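Local coordinates for lipid-transfer protein (Thermomonospora curvata, PDB 6OK1), which belongs to the thiolase-like lipid-transfer proteins, with a two-part thiolase fold in an assembly of four chains, at residues V355-V358 / N364-G367; N334-Q339 / G347-A352. One frame throughout, in Å; residues are numbered along the deposited sequence.

Contact 1. Residues V355-V358 / N364-G367; sequences VRLV and NQPG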
# COMPACT_ATOMS: atom_id res chain seq x y z
N VAL A 355 7.87 -15.97 -17.58
CA VAL A 355 7.34 -15.56 -18.88
C VAL A 355 8.25 -16.06 -20.00
O VAL A 355 7.79 -16.60 -21.01
CB VAL A 355 7.18 -14.03 -18.92
CG1 VAL A 355 6.87 -13.55 -20.35
CG2 VAL A 355 6.07 -13.56 -17.94
N ARG A 356 9.56 -15.90 -19.83
CA ARG A 356 10.48 -16.40 -20.86
C ARG A 356 10.34 -17.89 -21.05
O ARG A 356 10.38 -18.39 -22.18
CB ARG A 356 11.92 -16.05 -20.50
CG ARG A 356 12.23 -14.58 -20.53
CD ARG A 356 13.73 -14.37 -20.26
NE ARG A 356 13.99 -13.04 -19.80
CZ ARG A 356 14.25 -12.69 -18.54
NH1 ARG A 356 14.39 -13.59 -17.56
NH2 ARG A 356 14.43 -11.42 -18.31
N LEU A 357 10.20 -18.64 -19.95
CA LEU A 357 10.05 -20.09 -20.06
C LEU A 357 8.82 -20.44 -20.90
O LEU A 357 8.89 -21.30 -21.79
CB LEU A 357 9.98 -20.71 -18.67
CG LEU A 357 11.28 -20.74 -17.86
CD1 LEU A 357 10.99 -21.04 -16.37
CD2 LEU A 357 12.23 -21.75 -18.41
N VAL A 358 7.70 -19.73 -20.67
CA VAL A 358 6.50 -19.99 -21.46
C VAL A 358 6.73 -19.61 -22.92
O VAL A 358 6.31 -20.33 -23.84
CB VAL A 358 5.29 -19.23 -20.87
CG1 VAL A 358 4.08 -19.33 -21.80
CG2 VAL A 358 4.95 -19.80 -19.50
N ASN A 364 18.30 -20.50 -20.14
CA ASN A 364 18.45 -21.91 -19.76
C ASN A 364 17.14 -22.66 -20.00
O ASN A 364 16.69 -23.42 -19.15
CB ASN A 364 18.87 -22.02 -18.29
CG ASN A 364 20.28 -21.53 -18.06
OD1 ASN A 364 21.20 -21.93 -18.77
ND2 ASN A 364 20.46 -20.66 -17.07
N GLN A 365 16.56 -22.45 -21.17
CA GLN A 365 15.30 -23.10 -21.53
C GLN A 365 15.44 -24.62 -21.41
O GLN A 365 16.29 -25.22 -22.09
CB GLN A 365 14.91 -22.71 -22.94
CG GLN A 365 13.50 -23.11 -23.32
CD GLN A 365 12.45 -22.30 -22.62
OE1 GLN A 365 12.64 -21.11 -22.36
NE2 GLN A 365 11.32 -22.93 -22.32
N PRO A 366 14.64 -25.28 -20.55
CA PRO A 366 14.70 -26.74 -20.38
C PRO A 366 13.80 -27.46 -21.37
O PRO A 366 13.01 -28.34 -20.99
CB PRO A 366 14.22 -26.94 -18.95
CG PRO A 366 13.20 -25.86 -18.77
CD PRO A 366 13.69 -24.68 -19.60
N GLY A 367 13.87 -27.07 -22.62
CA GLY A 367 12.93 -27.57 -23.60
C GLY A 367 11.59 -26.85 -23.50
O GLY A 367 11.46 -25.80 -22.87
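Swinging CG trans to the backbone N (chi1 -169°) and then folding the chain back at chi2 (71°), Gln365 sets its amide against Leu357, in the last turns of helix 348-359. Leu357 meets the same loop with its own side chain: CG lies beside the backbone N and opposite the carbonyl carbon, which carries CD2 toward Pro366. The amide nitrogen does the gripping. One N-H of Gln365 NE2 goes to Leu357 O (3.0 Å, 156° at the hydrogen), reaching a lone pair in the plane of that carbonyl. The other turns back into the loop, where Gln365 NE2 meets Gly367 O at 2.9 Å, although Gly367 itself is poorly ordered. With both hydrogens spent and Gln365 OE1 accepting from Ser362 N, the amide is fixed in rotation. Gln365 OE1 also passes Arg356 O at 3.5 Å, two acceptors side by side without a bond. This is the helix-to-strand connection of the thiolase C-terminal half: helix 348-359 ends, and the chain doubles back alongside its end before entering strand 371-375. Pro366 forms the centre of an inverse gamma turn in this loop, closed by a weak bond from Gly367 N to Gln365 O. Its ring crosses the Leu357 side chain at about a right angle, and the apolar meeting is tight, Leu357 CD2 standing 3.5 Å from Pro366 CD. Arg356 leads its guanidinium away from the loop, pairing through NH1 with Glu353 one turn back in the helix. Val355 and Val358 turn to the sheet, both packing on Leu387 of strand 382-388, while Leu357 also touches Val372 of strand 371-375.

Contact 2. Residues N334-Q339 / G347-A352; sequences NTHGGQ and GMNGIA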
# COMPACT_ATOMS: atom_id res chain seq x y z
N ASN A 334 14.38 -22.16 -11.12
CA ASN A 334 15.17 -20.94 -11.04
C ASN A 334 16.21 -20.91 -12.16
O ASN A 334 17.41 -20.67 -11.94
CB ASN A 334 15.81 -20.80 -9.67
CG ASN A 334 14.79 -20.52 -8.58
OD1 ASN A 334 13.63 -20.22 -8.89
ND2 ASN A 334 15.19 -20.57 -7.31
N THR A 335 15.71 -21.11 -13.39
CA THR A 335 16.55 -21.15 -14.58
C THR A 335 17.26 -19.83 -14.88
O THR A 335 18.20 -19.82 -15.68
CB THR A 335 15.67 -21.58 -15.77
OG1 THR A 335 14.40 -20.92 -15.70
CG2 THR A 335 15.45 -23.08 -15.70
N HIS A 336 16.83 -18.72 -14.28
CA HIS A 336 17.56 -17.46 -14.36
C HIS A 336 18.66 -17.33 -13.31
O HIS A 336 19.50 -16.42 -13.40
CB HIS A 336 16.59 -16.27 -14.21
CG HIS A 336 15.83 -16.26 -12.91
ND1 HIS A 336 15.29 -17.40 -12.35
CD2 HIS A 336 15.50 -15.24 -12.09
CE1 HIS A 336 14.67 -17.07 -11.23
NE2 HIS A 336 14.78 -15.77 -11.05
N GLY A 337 18.66 -18.19 -12.30
CA GLY A 337 19.59 -18.09 -11.19
C GLY A 337 18.95 -17.67 -9.88
O GLY A 337 19.64 -17.68 -8.85
N GLY A 338 17.67 -17.32 -9.90
CA GLY A 338 16.96 -16.95 -8.68
C GLY A 338 17.29 -15.57 -8.16
O GLY A 338 18.04 -14.79 -8.76
N GLN A 339 16.68 -15.24 -7.01
CA GLN A 339 17.07 -14.03 -6.31
C GLN A 339 18.52 -14.14 -5.87
O GLN A 339 19.23 -13.13 -5.77
CB GLN A 339 16.18 -13.79 -5.09
CG GLN A 339 14.70 -13.74 -5.41
CD GLN A 339 14.36 -12.57 -6.28
OE1 GLN A 339 14.33 -11.43 -5.82
NE2 GLN A 339 14.09 -12.84 -7.55
N GLY A 347 11.46 -10.65 -6.13
CA GLY A 347 10.69 -11.67 -6.82
C GLY A 347 10.21 -11.29 -8.20
O GLY A 347 9.85 -12.18 -8.99
N MET A 348 10.20 -10.00 -8.53
CA MET A 348 9.63 -9.57 -9.79
C MET A 348 10.39 -10.11 -10.99
O MET A 348 9.79 -10.47 -12.01
CB MET A 348 9.56 -8.05 -9.83
CG MET A 348 8.60 -7.50 -8.81
SD MET A 348 6.83 -7.91 -9.14
CE MET A 348 6.37 -6.65 -10.31
N ASN A 349 11.73 -10.16 -10.89
CA ASN A 349 12.51 -10.71 -11.98
C ASN A 349 12.28 -12.21 -12.15
O ASN A 349 12.45 -12.72 -13.26
CB ASN A 349 14.01 -10.40 -11.79
CG ASN A 349 14.56 -10.83 -10.44
OD1 ASN A 349 13.93 -10.62 -9.41
ND2 ASN A 349 15.76 -11.42 -10.43
N GLY A 350 11.80 -12.90 -11.12
CA GLY A 350 11.43 -14.30 -11.29
C GLY A 350 10.17 -14.47 -12.12
O GLY A 350 10.05 -15.44 -12.88
N ILE A 351 9.22 -13.56 -11.98
CA ILE A 351 8.04 -13.63 -12.83
C ILE A 351 8.46 -13.45 -14.28
O ILE A 351 7.97 -14.15 -15.17
CB ILE A 351 6.99 -12.58 -12.40
CG1 ILE A 351 6.59 -12.80 -10.93
CG2 ILE A 351 5.76 -12.66 -13.28
CD1 ILE A 351 5.68 -11.71 -10.31
N ALA A 352 9.38 -12.53 -14.55
CA ALA A 352 9.86 -12.34 -15.92
C ALA A 352 10.47 -13.62 -16.47
O ALA A 352 10.24 -13.96 -17.63
CB ALA A 352 10.86 -11.20 -15.95
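Gln339 reaches residues 347-352 with both the oxygen and the nitrogen of its amide, its chain bent at chi2 (-65°). Gln339 OE1 accepts from Gly347 N at 3.0 Å; the donor stands well above the carbonyl plane, not on a lone pair. Gln339 NE2 donates a hydrogen bond to Asn349 OD1 at 2.9 Å; OD1 lies in the Gln339 amide plane, but the donor comes from above the Asn349 carbonyl plane, the two amide planes being turned 59° apart. Asn349 holds CG in the crowded position between its backbone N and carbonyl carbon (chi1 54°), which folds the amide back beside the start of helix 348-359, where Gly347 is the N-cap residue. Its ND2 is held from outside by Glu342 OE1 and Ala343 O, so the group that receives Gln339 is itself positioned by a second shell. This polar end is the tight part of the contact. The His336 side is looser, joined by van der Waals contact alone, yet just as buried: His336 NE2 comes 3.7 Å from Gly350 CA, approaching obliquely, and His336 CD2 stays 4.1 Å from Asn349 O. One ring face is covered by Gly338 N, 3.3 Å above its centre, as the chain curls round after the type I turn 334-337. His336 also packs on Ile292 of strand 290-292, whereas helix 348-359 sends Met348 and Ile351 against helix 86-98 and rests Asn349 and Ala352 on Gln222 of strand 219-228.

In the fold
Helix 348-359 is common to both contacts: contact 2 engages its N-terminal start and contact 1 its C-terminal end, with centres 12 Å apart. Both segments of contact 2 precede those of contact 1 in the sequence, and all four segments belong to the C-terminal thiolase-like half. The loops themselves also meet, Asn364 ND2 lying 2.8 Å from Thr335 O in a probable hydrogen bond, while Leu357 packs on Thr335. The chain segments before and after the helix are thus tied to it and to each other. The centre of contact 2 lies about 6 Å from the centre of the chain, that of contact 1 about 16 Å from it, and contact 1 is only partly buried.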